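Local structure of taurocyamine kinase (Schistosoma mansoni, 4WOD) at residues V117-V122 with S279-I284; H182-N187 with R205-N210; L272-R277 with L327-L332. The protein catalyses the reversible transfer of phosphate between ATP and the guanidino substrate taurocyamine, using magnesium as cofactor. The protein carries 4 engineered substitutions. One frame throughout, in Å; residues are numbered along the deposited sequence.

Contact 1. Residues V117-V122 with S279-I284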
ATOM      1  N   VAL A 117      17.070 -10.009 -14.920  1.00 13.96           N
ATOM      2  CA  VAL A 117      15.954 -10.881 -15.254  1.00 18.00           C
ATOM      3  C   VAL A 117      16.377 -12.345 -15.412  1.00 17.79           C
ATOM      4  O   VAL A 117      17.161 -12.683 -16.288  1.00 19.47           O
ATOM      5  CB  VAL A 117      15.253 -10.409 -16.547  1.00 16.26           C
ATOM      6  CG1 VAL A 117      14.140 -11.360 -16.913  1.00 15.84           C
ATOM      7  CG2 VAL A 117      14.703  -9.015 -16.365  1.00 18.42           C
ATOM      8  N   VAL A 118      15.838 -13.213 -14.563  1.00 18.61           N
ATOM      9  CA  VAL A 118      16.113 -14.652 -14.625  1.00 18.57           C
ATOM     10  C   VAL A 118      15.426 -15.314 -15.818  1.00 20.83           C
ATOM     11  O   VAL A 118      16.015 -16.112 -16.555  1.00 18.32           O
ATOM     12  CB  VAL A 118      15.626 -15.366 -13.346  1.00 20.59           C
ATOM     13  CG1 VAL A 118      15.907 -16.865 -13.421  1.00 22.87           C
ATOM     14  CG2 VAL A 118      16.238 -14.743 -12.118  1.00 23.03           C
ATOM     15  N   SER A 119      14.150 -14.995 -15.975  1.00 18.59           N
ATOM     16  CA  SER A 119      13.347 -15.595 -17.029  1.00 21.62           C
ATOM     17  C   SER A 119      12.171 -14.704 -17.388  1.00 20.16           C
ATOM     18  O   SER A 119      11.802 -13.789 -16.639  1.00 16.15           O
ATOM     19  CB  SER A 119      12.844 -16.980 -16.609  1.00 20.76           C
ATOM     20  OG  SER A 119      12.032 -16.863 -15.457  1.00 24.49           O
ATOM     21  N   THR A 120      11.600 -14.991 -18.553  1.00 17.36           N
ATOM     22  CA  THR A 120      10.523 -14.217 -19.125  1.00 17.67           C
ATOM     23  C   THR A 120       9.487 -15.219 -19.592  1.00 20.54           C
ATOM     24  O   THR A 120       9.825 -16.283 -20.117  1.00 16.67           O
ATOM     25  CB  THR A 120      11.008 -13.346 -20.308  1.00 18.71           C
ATOM     26  OG1 THR A 120      12.010 -12.432 -19.861  1.00 18.84           O
ATOM     27  CG2 THR A 120       9.852 -12.567 -20.953  1.00 15.16           C
ATOM     28  N   ARG A 121       8.223 -14.885 -19.396  1.00 19.45           N
ATOM     29  CA  ARG A 121       7.155 -15.824 -19.678  1.00 21.48           C
ATOM     30  C   ARG A 121       5.921 -15.045 -20.133  1.00 19.63           C
ATOM     31  O   ARG A 121       5.651 -13.974 -19.607  1.00 22.44           O
ATOM     32  CB  ARG A 121       6.894 -16.667 -18.413  1.00 25.35           C
ATOM     33  CG  ARG A 121       5.522 -17.302 -18.280  1.00 28.29           C
ATOM     34  CD  ARG A 121       5.445 -18.145 -16.988  1.00 36.50           C
ATOM     35  NE  ARG A 121       4.126 -18.743 -16.749  1.00 42.29           N
ATOM     36  CZ  ARG A 121       3.017 -18.064 -16.444  1.00 47.43           C
ATOM     37  NH1 ARG A 121       3.049 -16.742 -16.313  1.00 43.32           N
ATOM     38  NH2 ARG A 121       1.872 -18.711 -16.245  1.00 48.64           N
ATOM     39  N   VAL A 122       5.209 -15.538 -21.143  1.00 18.69           N
ATOM     40  CA  VAL A 122       3.901 -14.971 -21.488  1.00 19.93           C
ATOM     41  C   VAL A 122       2.842 -16.093 -21.559  1.00 20.54           C
ATOM     42  O   VAL A 122       3.058 -17.161 -22.148  1.00 18.74           O
ATOM     43  CB  VAL A 122       3.924 -14.175 -22.822  1.00 19.16           C
ATOM     44  CG1 VAL A 122       2.608 -13.438 -23.023  1.00 18.21           C
ATOM     45  CG2 VAL A 122       5.065 -13.166 -22.822  1.00 18.89           C
ATOM     46  N   SER A 279       5.192 -11.660 -18.122  1.00 19.29           N
ATOM     47  CA  SER A 279       5.921 -11.411 -16.887  1.00 21.67           C
ATOM     48  C   SER A 279       7.406 -11.763 -16.954  1.00 17.66           C
ATOM     49  O   SER A 279       7.840 -12.504 -17.833  1.00 18.22           O
ATOM     50  CB  SER A 279       5.268 -12.201 -15.761  1.00 22.85           C
ATOM     51  OG  SER A 279       5.625 -13.554 -15.886  1.00 22.68           O
ATOM     52  N   VAL A 280       8.171 -11.225 -16.004  1.00 19.35           N
ATOM     53  CA  VAL A 280       9.541 -11.659 -15.750  1.00 16.40           C
ATOM     54  C   VAL A 280       9.703 -12.047 -14.287  1.00 22.12           C
ATOM     55  O   VAL A 280       8.989 -11.524 -13.421  1.00 19.64           O
ATOM     56  CB  VAL A 280      10.584 -10.561 -16.067  1.00 19.11           C
ATOM     57  CG1 VAL A 280      10.616 -10.295 -17.536  1.00 17.71           C
ATOM     58  CG2 VAL A 280      10.293  -9.248 -15.252  1.00 15.38           C
ATOM     59  N   HIS A 281      10.628 -12.971 -14.029  1.00 19.79           N
ATOM     60  CA  HIS A 281      11.176 -13.156 -12.686  1.00 25.30           C
ATOM     61  C   HIS A 281      12.418 -12.282 -12.579  1.00 23.73           C
ATOM     62  O   HIS A 281      13.401 -12.509 -13.288  1.00 19.15           O
ATOM     63  CB  HIS A 281      11.531 -14.614 -12.410  1.00 21.58           C
ATOM     64  CG  HIS A 281      10.383 -15.434 -11.925  1.00 31.68           C
ATOM     65  ND1 HIS A 281       9.151 -15.424 -12.540  1.00 33.32           N
ATOM     66  CD2 HIS A 281      10.277 -16.287 -10.879  1.00 34.98           C
ATOM     67  CE1 HIS A 281       8.333 -16.238 -11.897  1.00 34.58           C
ATOM     68  NE2 HIS A 281       8.992 -16.774 -10.884  1.00 42.07           N
ATOM     69  N   ALA A 282      12.377 -11.275 -11.715  1.00 20.57           N
ATOM     70  CA  ALA A 282      13.483 -10.327 -11.665  1.00 20.36           C
ATOM     71  C   ALA A 282      14.023 -10.171 -10.255  1.00 23.37           C
ATOM     72  O   ALA A 282      13.261 -10.242  -9.296  1.00 22.82           O
ATOM     73  CB  ALA A 282      13.043  -8.976 -12.201  1.00 20.18           C
ATOM     74  N   LYS A 283      15.327  -9.926 -10.150  1.00 19.87           N
ATOM     75  CA  LYS A 283      15.978  -9.591  -8.878  1.00 23.04           C
ATOM     76  C   LYS A 283      15.918  -8.091  -8.599  1.00 21.79           C
ATOM     77  O   LYS A 283      16.726  -7.322  -9.122  1.00 24.35           O
ATOM     78  CB  LYS A 283      17.440 -10.047  -8.868  1.00 26.62           C
ATOM     79  CG  LYS A 283      17.659 -11.540  -9.023  1.00 32.78           C
ATOM     80  CD  LYS A 283      18.988 -11.803  -9.722  1.00 39.56           C
ATOM     81  CE  LYS A 283      18.877 -12.853 -10.828  1.00 35.12           C
ATOM     82  NZ  LYS A 283      19.967 -12.723 -11.856  1.00 44.87           N
ATOM     83  N   ILE A 284      14.978  -7.684  -7.754  1.00 18.91           N
ATOM     84  CA  ILE A 284      14.813  -6.276  -7.402  1.00 22.60           C
ATOM     85  C   ILE A 284      14.710  -6.056  -5.876  1.00 23.52           C
ATOM     86  O   ILE A 284      13.763  -5.421  -5.398  1.00 21.45           O
ATOM     87  CB  ILE A 284      13.560  -5.694  -8.089  1.00 21.31           C
ATOM     88  CG1 ILE A 284      12.310  -6.502  -7.701  1.00 19.97           C
ATOM     89  CG2 ILE A 284      13.732  -5.751  -9.625  1.00 16.52           C
ATOM     90  CD1 ILE A 284      11.017  -5.782  -7.951  1.00 19.33           C
TER
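The edge of the Arg121 guanidinium meets Ser279, with NH1 4.1 Å from OG close to the group's plane, while Ser119 OG lies oblique to the His281 ring, 3.8 Å from His281 CB. These groups share one face of two central antiparallel strands in the eight-stranded sheet of the phosphagen kinase catalytic domain, among residues predicted to bind ATP. Ser279 OG bonds weakly to Asp320, and His281 NE2 bonds to Glu310. With CG anti to the backbone N (chi1 157°) and the chain extended to NE, Arg121 carries its guanidinium far out from the sheet.

Arg121 and Ser279 form a hydrogen-bonded pair: Arg121 N reaches Ser279 O at 2.9 Å and Ser279 N reaches Arg121 O at 2.8 Å. Further along, His281 O accepts from Val118 N. On the other face the side chains of Val117 and Val280 cross at about a right angle, CG1 to CG1 3.7 Å, and Val280 CG1 touches Thr120 OG1 at 3.5 Å, a hydroxyl bonded to Gly233 O. Helix 331-355 covers this apolar side through Met338 and Leu346. Where the chain turns at Val118, the Lys283 side chain crosses the valine and brings CE to a tight 3.5 Å from Val118 CG2.

Contact 2. Residues H182-N187 with R205-N210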
ATOM      1  N   HIS A 182       8.604 -28.153 -13.648  1.00 35.18           N
ATOM      2  CA  HIS A 182       7.485 -27.212 -13.613  1.00 37.46           C
ATOM      3  C   HIS A 182       6.692 -27.189 -14.909  1.00 35.77           C
ATOM      4  O   HIS A 182       6.228 -26.137 -15.345  1.00 32.69           O
ATOM      5  CB  HIS A 182       7.986 -25.812 -13.271  1.00 37.83           C
ATOM      6  CG  HIS A 182       8.731 -25.760 -11.978  1.00 43.45           C
ATOM      7  ND1 HIS A 182      10.108 -25.712 -11.913  1.00 41.40           N
ATOM      8  CD2 HIS A 182       8.293 -25.806 -10.697  1.00 44.62           C
ATOM      9  CE1 HIS A 182      10.486 -25.703 -10.647  1.00 46.67           C
ATOM     10  NE2 HIS A 182       9.405 -25.761  -9.889  1.00 53.98           N
ATOM     11  N   PHE A 183       6.528 -28.359 -15.516  1.00 31.03           N
ATOM     12  CA  PHE A 183       5.666 -28.487 -16.679  1.00 30.16           C
ATOM     13  C   PHE A 183       4.298 -29.045 -16.307  1.00 29.36           C
ATOM     14  O   PHE A 183       3.342 -28.929 -17.073  1.00 26.63           O
ATOM     15  CB  PHE A 183       6.319 -29.379 -17.728  1.00 29.40           C
ATOM     16  CG  PHE A 183       7.577 -28.802 -18.301  1.00 30.53           C
ATOM     17  CD1 PHE A 183       7.770 -27.428 -18.326  1.00 31.99           C
ATOM     18  CD2 PHE A 183       8.571 -29.627 -18.798  1.00 30.03           C
ATOM     19  CE1 PHE A 183       8.933 -26.886 -18.852  1.00 34.52           C
ATOM     20  CE2 PHE A 183       9.738 -29.094 -19.331  1.00 33.68           C
ATOM     21  CZ  PHE A 183       9.918 -27.722 -19.357  1.00 36.66           C
ATOM     22  N   LEU A 184       4.196 -29.656 -15.136  1.00 31.53           N
ATOM     23  CA  LEU A 184       2.978 -30.384 -14.803  1.00 27.64           C
ATOM     24  C   LEU A 184       2.178 -29.694 -13.710  1.00 30.15           C
ATOM     25  O   LEU A 184       2.736 -29.181 -12.738  1.00 26.55           O
ATOM     26  CB  LEU A 184       3.307 -31.812 -14.379  1.00 32.53           C
ATOM     27  CG  LEU A 184       2.105 -32.731 -14.166  1.00 32.32           C
ATOM     28  CD1 LEU A 184       1.218 -32.730 -15.405  1.00 30.24           C
ATOM     29  CD2 LEU A 184       2.565 -34.137 -13.825  1.00 31.46           C
ATOM     30  N   PHE A 185       0.860 -29.692 -13.878  1.00 28.24           N
ATOM     31  CA  PHE A 185      -0.013 -29.126 -12.874  1.00 28.20           C
ATOM     32  C   PHE A 185      -0.547 -30.223 -11.986  1.00 30.89           C
ATOM     33  O   PHE A 185      -0.596 -31.387 -12.391  1.00 30.71           O
ATOM     34  CB  PHE A 185      -1.157 -28.344 -13.512  1.00 25.52           C
ATOM     35  CG  PHE A 185      -2.008 -29.138 -14.479  1.00 25.55           C
ATOM     36  CD1 PHE A 185      -3.119 -29.840 -14.039  1.00 23.29           C
ATOM     37  CD2 PHE A 185      -1.742 -29.111 -15.841  1.00 21.06           C
ATOM     38  CE1 PHE A 185      -3.934 -30.509 -14.929  1.00 21.05           C
ATOM     39  CE2 PHE A 185      -2.542 -29.796 -16.732  1.00 20.44           C
ATOM     40  CZ  PHE A 185      -3.644 -30.494 -16.275  1.00 21.63           C
ATOM     41  N   ARG A 186      -0.943 -29.849 -10.775  1.00 33.71           N
ATOM     42  CA  ARG A 186      -1.416 -30.819  -9.796  1.00 37.25           C
ATOM     43  C   ARG A 186      -2.785 -30.412  -9.271  1.00 32.25           C
ATOM     44  O   ARG A 186      -3.218 -29.279  -9.473  1.00 34.39           O
ATOM     45  CB  ARG A 186      -0.421 -30.952  -8.635  1.00 41.07           C
ATOM     46  CG  ARG A 186       0.923 -31.560  -9.020  1.00 39.08           C
ATOM     47  CD  ARG A 186       1.877 -31.597  -7.827  1.00 51.01           C
ATOM     48  NE  ARG A 186       1.910 -30.325  -7.108  1.00 56.18           N
ATOM     49  CZ  ARG A 186       2.417 -30.168  -5.888  1.00 60.45           C
ATOM     50  NH1 ARG A 186       2.944 -31.205  -5.249  1.00 62.93           N
ATOM     51  NH2 ARG A 186       2.401 -28.973  -5.308  1.00 56.53           N
ATOM     52  N   ASN A 187      -3.461 -31.345  -8.612  1.00 30.16           N
ATOM     53  CA  ASN A 187      -4.734 -31.061  -7.971  1.00 28.15           C
ATOM     54  C   ASN A 187      -4.529 -30.594  -6.538  1.00 27.39           C
ATOM     55  O   ASN A 187      -4.943 -31.262  -5.597  1.00 31.95           O
ATOM     56  CB  ASN A 187      -5.649 -32.290  -8.002  1.00 29.93           C
ATOM     57  CG  ASN A 187      -4.957 -33.560  -7.509  1.00 32.91           C
ATOM     58  OD1 ASN A 187      -3.783 -33.797  -7.794  1.00 37.66           O
ATOM     59  ND2 ASN A 187      -5.692 -34.386  -6.774  1.00 31.29           N
ATOM     60  N   ARG A 205      -7.481 -34.586 -19.092  1.00 20.68           N
ATOM     61  CA  ARG A 205      -6.457 -33.583 -18.821  1.00 15.09           C
ATOM     62  C   ARG A 205      -5.091 -34.008 -19.315  1.00 19.10           C
ATOM     63  O   ARG A 205      -4.767 -35.201 -19.362  1.00 18.25           O
ATOM     64  CB  ARG A 205      -6.382 -33.307 -17.326  1.00 17.26           C
ATOM     65  CG  ARG A 205      -7.692 -32.766 -16.773  1.00 18.01           C
ATOM     66  CD  ARG A 205      -7.866 -33.169 -15.341  1.00 17.43           C
ATOM     67  NE  ARG A 205      -8.959 -32.430 -14.716  1.00 18.98           N
ATOM     68  CZ  ARG A 205     -10.149 -32.944 -14.430  1.00 19.66           C
ATOM     69  NH1 ARG A 205     -10.410 -34.212 -14.720  1.00 18.40           N
ATOM     70  NH2 ARG A 205     -11.074 -32.178 -13.854  1.00 16.83           N
ATOM     71  N   GLY A 206      -4.276 -33.024 -19.669  1.00 20.54           N
ATOM     72  CA  GLY A 206      -2.920 -33.320 -20.072  1.00 22.77           C
ATOM     73  C   GLY A 206      -2.073 -32.094 -20.301  1.00 22.71           C
ATOM     74  O   GLY A 206      -2.535 -30.951 -20.132  1.00 16.92           O
ATOM     75  N   ILE A 207      -0.813 -32.336 -20.664  1.00 16.54           N
ATOM     76  CA  ILE A 207       0.091 -31.237 -20.994  1.00 17.82           C
ATOM     77  C   ILE A 207       0.810 -31.503 -22.299  1.00 23.23           C
ATOM     78  O   ILE A 207       1.024 -32.660 -22.677  1.00 23.69           O
ATOM     79  CB  ILE A 207       1.155 -30.989 -19.884  1.00 22.23           C
ATOM     80  CG1 ILE A 207       2.116 -32.168 -19.772  1.00 24.49           C
ATOM     81  CG2 ILE A 207       0.504 -30.756 -18.543  1.00 19.52           C
ATOM     82  CD1 ILE A 207       3.324 -31.854 -18.913  1.00 27.44           C
ATOM     83  N   PHE A 208       1.190 -30.428 -22.980  1.00 19.10           N
ATOM     84  CA  PHE A 208       1.924 -30.528 -24.234  1.00 22.12           C
ATOM     85  C   PHE A 208       3.187 -29.670 -24.142  1.00 21.47           C
ATOM     86  O   PHE A 208       3.129 -28.524 -23.682  1.00 19.57           O
ATOM     87  CB  PHE A 208       1.050 -30.081 -25.416  1.00 20.17           C
ATOM     88  CG  PHE A 208       1.769 -30.101 -26.748  1.00 25.28           C
ATOM     89  CD1 PHE A 208       1.698 -31.216 -27.569  1.00 22.76           C
ATOM     90  CD2 PHE A 208       2.534 -29.012 -27.166  1.00 20.85           C
ATOM     91  CE1 PHE A 208       2.366 -31.251 -28.788  1.00 26.10           C
ATOM     92  CE2 PHE A 208       3.200 -29.036 -28.388  1.00 23.23           C
ATOM     93  CZ  PHE A 208       3.118 -30.153 -29.199  1.00 23.79           C
ATOM     94  N   ILE A 209       4.318 -30.234 -24.573  1.00 18.49           N
ATOM     95  CA  ILE A 209       5.602 -29.541 -24.553  1.00 21.65           C
ATOM     96  C   ILE A 209       6.292 -29.699 -25.900  1.00 25.57           C
ATOM     97  O   ILE A 209       6.307 -30.800 -26.463  1.00 26.03           O
ATOM     98  CB  ILE A 209       6.551 -30.083 -23.458  1.00 25.64           C
ATOM     99  CG1 ILE A 209       5.774 -30.598 -22.249  1.00 25.61           C
ATOM    100  CG2 ILE A 209       7.617 -29.036 -23.056  1.00 24.41           C
ATOM    101  CD1 ILE A 209       6.653 -31.198 -21.198  1.00 27.93           C
ATOM    102  N   ASN A 210       6.862 -28.616 -26.424  1.00 23.58           N
ATOM    103  CA  ASN A 210       7.612 -28.730 -27.668  1.00 24.99           C
ATOM    104  C   ASN A 210       9.036 -29.201 -27.381  1.00 25.73           C
ATOM    105  O   ASN A 210       9.464 -29.268 -26.224  1.00 21.68           O
ATOM    106  CB  ASN A 210       7.606 -27.412 -28.467  1.00 27.26           C
ATOM    107  CG  ASN A 210       8.398 -26.274 -27.797  1.00 22.46           C
ATOM    108  OD1 ASN A 210       8.616 -26.249 -26.582  1.00 20.52           O
ATOM    109  ND2 ASN A 210       8.787 -25.298 -28.607  1.00 22.91           N
TER
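Phe183, Leu184 and Phe185 press onto Ile207 and Ile209, and no hydrogen bond joins the two segments. Ile209 crosses Phe183 at about a right angle: its CG2 lies 4.3 Å above one face of the ring, offset toward the rim, and its CD1 comes to 3.5 Å from Phe183 CD2. Ile207 fills the middle, its CG2 meeting Leu184 CD1 at 3.8 Å and Phe185 CE2 at 3.7 Å.

Carbonyl oxygens also meet carbon here. Phe185 turns its edge to the strand backbone, so that Gly206 O lies in the ring plane, 3.6 Å from CE2; a chi1 of 57°, which seats CG between the backbone N and carbonyl carbon, directs the ring there. Ile207 CD1 rests 3.5 Å from Phe183 O, a carbonyl satisfied by the indole N-H of Trp218, whose ring also meets that of Phe185.

Strand 206-210 lies between strands 162-166 and 215-219, and helix 172-180, which ends in a Schellman motif at His182, predicted to bind ATP, leads into the loop. The arrangement is that of a loop closing over one face of the antiparallel sheet of a phosphagen kinase catalytic domain.

Contact 3. Residues L272-R277 with L327-L332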
ATOM      1  N   LEU A 272     -10.198 -12.422 -17.921  1.00 14.55           N
ATOM      2  CA  LEU A 272     -10.999 -12.079 -19.106  1.00 15.48           C
ATOM      3  C   LEU A 272     -10.280 -11.077 -19.996  1.00 21.00           C
ATOM      4  O   LEU A 272      -9.240 -10.505 -19.607  1.00 20.16           O
ATOM      5  CB  LEU A 272     -12.352 -11.496 -18.678  1.00 12.70           C
ATOM      6  CG  LEU A 272     -13.275 -12.467 -17.939  1.00 17.89           C
ATOM      7  CD1 LEU A 272     -14.449 -11.692 -17.294  1.00 11.26           C
ATOM      8  CD2 LEU A 272     -13.805 -13.598 -18.866  1.00 15.60           C
ATOM      9  N   GLY A 273     -10.836 -10.852 -21.182  1.00 15.28           N
ATOM     10  CA  GLY A 273     -10.304  -9.845 -22.093  1.00 18.15           C
ATOM     11  C   GLY A 273      -9.214 -10.408 -22.980  1.00 16.01           C
ATOM     12  O   GLY A 273      -9.505 -11.195 -23.892  1.00 14.70           O
ATOM     13  N   THR A 274      -7.964 -10.012 -22.717  1.00 18.00           N
ATOM     14  CA  THR A 274      -6.826 -10.577 -23.431  1.00 14.55           C
ATOM     15  C   THR A 274      -6.436 -11.943 -22.904  1.00 15.50           C
ATOM     16  O   THR A 274      -5.825 -12.720 -23.629  1.00 13.49           O
ATOM     17  CB  THR A 274      -5.558  -9.688 -23.348  1.00 14.19           C
ATOM     18  OG1 THR A 274      -5.123  -9.564 -21.979  1.00 13.65           O
ATOM     19  CG2 THR A 274      -5.835  -8.311 -23.942  1.00 15.51           C
ATOM     20  N   THR A 275      -6.770 -12.197 -21.631  1.00 14.09           N
ATOM     21  CA  THR A 275      -6.285 -13.319 -20.824  1.00 14.59           C
ATOM     22  C   THR A 275      -4.762 -13.292 -20.656  1.00 17.73           C
ATOM     23  O   THR A 275      -4.189 -14.188 -20.064  1.00 13.46           O
ATOM     24  CB  THR A 275      -6.691 -14.708 -21.403  1.00 18.44           C
ATOM     25  OG1 THR A 275      -5.768 -15.115 -22.416  1.00 13.11           O
ATOM     26  CG2 THR A 275      -8.091 -14.682 -21.987  1.00 15.30           C
ATOM     27  N   LEU A 276      -4.112 -12.256 -21.164  1.00 14.56           N
ATOM     28  CA  LEU A 276      -2.665 -12.287 -21.286  1.00 13.26           C
ATOM     29  C   LEU A 276      -1.940 -11.856 -20.014  1.00 16.77           C
ATOM     30  O   LEU A 276      -2.222 -10.798 -19.453  1.00 19.48           O
ATOM     31  CB  LEU A 276      -2.224 -11.408 -22.460  1.00 16.70           C
ATOM     32  CG  LEU A 276      -0.769 -11.545 -22.922  1.00 16.53           C
ATOM     33  CD1 LEU A 276      -0.693 -12.386 -24.179  1.00 20.08           C
ATOM     34  CD2 LEU A 276      -0.147 -10.170 -23.157  1.00 20.42           C
ATOM     35  N   ARG A 277      -1.016 -12.697 -19.551  1.00 17.00           N
ATOM     36  CA  ARG A 277      -0.109 -12.319 -18.466  1.00 16.16           C
ATOM     37  C   ARG A 277       1.318 -12.466 -18.951  1.00 16.53           C
ATOM     38  O   ARG A 277       1.821 -13.589 -19.102  1.00 17.28           O
ATOM     39  CB  ARG A 277      -0.321 -13.164 -17.214  1.00 20.68           C
ATOM     40  CG  ARG A 277       0.476 -12.639 -16.014  1.00 23.79           C
ATOM     41  CD  ARG A 277       0.351 -13.534 -14.767  1.00 30.78           C
ATOM     42  NE  ARG A 277       1.501 -14.433 -14.655  1.00 38.41           N
ATOM     43  CZ  ARG A 277       2.527 -14.248 -13.824  1.00 37.59           C
ATOM     44  NH1 ARG A 277       3.534 -15.115 -13.798  1.00 40.42           N
ATOM     45  NH2 ARG A 277       2.543 -13.209 -13.004  1.00 37.51           N
ATOM     46  N   LEU A 327      -8.234  -6.657 -19.287  1.00 19.90           N
ATOM     47  CA  LEU A 327      -9.480  -6.352 -19.964  1.00 19.38           C
ATOM     48  C   LEU A 327      -9.528  -4.902 -20.427  1.00 17.01           C
ATOM     49  O   LEU A 327      -9.138  -3.992 -19.693  1.00 22.18           O
ATOM     50  CB  LEU A 327     -10.661  -6.655 -19.038  1.00 20.05           C
ATOM     51  CG  LEU A 327     -12.072  -6.426 -19.576  1.00 18.87           C
ATOM     52  CD1 LEU A 327     -12.431  -7.487 -20.601  1.00 19.40           C
ATOM     53  CD2 LEU A 327     -13.077  -6.426 -18.443  1.00 22.42           C
ATOM     54  N   GLY A 328      -9.997  -4.685 -21.652  1.00 19.49           N
ATOM     55  CA  GLY A 328     -10.161  -3.334 -22.161  1.00 18.20           C
ATOM     56  C   GLY A 328      -9.000  -2.785 -22.964  1.00 21.67           C
ATOM     57  O   GLY A 328      -8.934  -1.584 -23.204  1.00 19.54           O
ATOM     58  N   LEU A 329      -8.085  -3.663 -23.363  1.00 20.04           N
ATOM     59  CA  LEU A 329      -6.965  -3.301 -24.236  1.00 19.46           C
ATOM     60  C   LEU A 329      -6.615  -4.500 -25.100  1.00 20.07           C
ATOM     61  O   LEU A 329      -7.081  -5.608 -24.843  1.00 18.68           O
ATOM     62  CB  LEU A 329      -5.708  -2.839 -23.459  1.00 20.61           C
ATOM     63  CG  LEU A 329      -5.190  -3.523 -22.187  1.00 19.88           C
ATOM     64  CD1 LEU A 329      -5.087  -5.035 -22.269  1.00 22.59           C
ATOM     65  CD2 LEU A 329      -3.815  -2.978 -21.823  1.00 15.10           C
ATOM     66  N   THR A 330      -5.803  -4.287 -26.132  1.00 16.84           N
ATOM     67  CA  THR A 330      -5.351  -5.406 -26.953  1.00 16.27           C
ATOM     68  C   THR A 330      -4.169  -6.137 -26.323  1.00 16.24           C
ATOM     69  O   THR A 330      -3.554  -5.662 -25.355  1.00 17.94           O
ATOM     70  CB  THR A 330      -4.923  -4.956 -28.356  1.00 18.25           C
ATOM     71  OG1 THR A 330      -3.759  -4.137 -28.230  1.00 15.87           O
ATOM     72  CG2 THR A 330      -6.025  -4.191 -29.032  1.00 16.96           C
ATOM     73  N   GLU A 331      -3.834  -7.283 -26.907  1.00 17.37           N
ATOM     74  CA  GLU A 331      -2.687  -8.064 -26.477  1.00 16.32           C
ATOM     75  C   GLU A 331      -1.410  -7.237 -26.626  1.00 16.92           C
ATOM     76  O   GLU A 331      -0.545  -7.241 -25.744  1.00 14.62           O
ATOM     77  CB  GLU A 331      -2.589  -9.367 -27.288  1.00 17.14           C
ATOM     78  CG  GLU A 331      -3.713 -10.371 -27.014  1.00 16.58           C
ATOM     79  CD  GLU A 331      -4.993 -10.134 -27.831  1.00 19.00           C
ATOM     80  OE1 GLU A 331      -5.191  -9.032 -28.430  1.00 19.18           O
ATOM     81  OE2 GLU A 331      -5.811 -11.075 -27.868  1.00 20.26           O
ATOM     82  N   LEU A 332      -1.321  -6.515 -27.739  1.00 15.64           N
ATOM     83  CA  LEU A 332      -0.197  -5.635 -27.992  1.00 17.00           C
ATOM     84  C   LEU A 332      -0.135  -4.543 -26.920  1.00 16.10           C
ATOM     85  O   LEU A 332       0.932  -4.306 -26.366  1.00 18.82           O
ATOM     86  CB  LEU A 332      -0.296  -5.015 -29.386  1.00 17.82           C
ATOM     87  CG  LEU A 332       0.881  -4.104 -29.755  1.00 19.55           C
ATOM     88  CD1 LEU A 332       2.220  -4.834 -29.615  1.00 16.11           C
ATOM     89  CD2 LEU A 332       0.700  -3.589 -31.170  1.00 20.73           C
TER
HETATM   90  O   HOH W   1      -5.249 -13.118 -26.198  1.00 16.42           O
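Thr274 points its methyl into the bend that leads to helix 331-355, where CG2 comes as near as 3.1 Å to Leu329 O and also touches Leu329 CD1 at 3.8 Å. Its two branches have separate tasks. With chi1 at 63° the hydroxyl sits between the backbone N and carbonyl carbon, turned back over its own chain, where OG1 accepts from Leu276 N at 3.0 Å with an N-H...O angle of 163° and so closes an ST turn; the same hydroxyl donates to Arg326 O.

On one flank of the threonine, Leu327 extends its CD1 over the backbone of Gly273, 3.5 Å from CA. Gly273 belongs to a type II' turn running from Leu272 to Thr275, and packs its backbone directly against Leu327, their CA atoms 4.2 Å apart. Toward the helix, Leu276 sends CD2 to 3.9 Å from Glu331 O. Thr330 is the N-cap, its hydroxyl holding Asp333 N.

Glu331 CG comes 4.2 Å from Thr274 CB; the chain then bends at chi2 (85°), and water 1 joins the segments by donating to both Glu331 OE2 and Thr274 O. Thr274 O also accepts from Thr275 OG1 at 2.7 Å, in the carbonyl plane on a lone pair. Asn98 N binds OE1 and Ser97 OG binds OE2, so this buried carboxylate, in the first turn of a helix, is surrounded by polar partners that would probably favour its charged form.

In the fold
Contacts 2 and 3 are largely buried, contact 1 only partly, with Lys283 at its exposed end. Contacts 1 and 2 belong to the same antiparallel sheet, their centres about 21 Å apart: the first joins neighbouring central strands through backbone bonds, whereas the second lays a loop on a strand near one margin mainly by apolar packing, without hydrogen bonds. Contact 3 lies where the chain enters strand 277-283 and helix 331-355, and combines packing with a bridging water, beside turns and a helix cap that do not cross it. It touches contact 1 through Val122 and Leu276, and the guanidinium groups of Arg121 and Arg277 converge there, as would suit a site predicted to bind ATP.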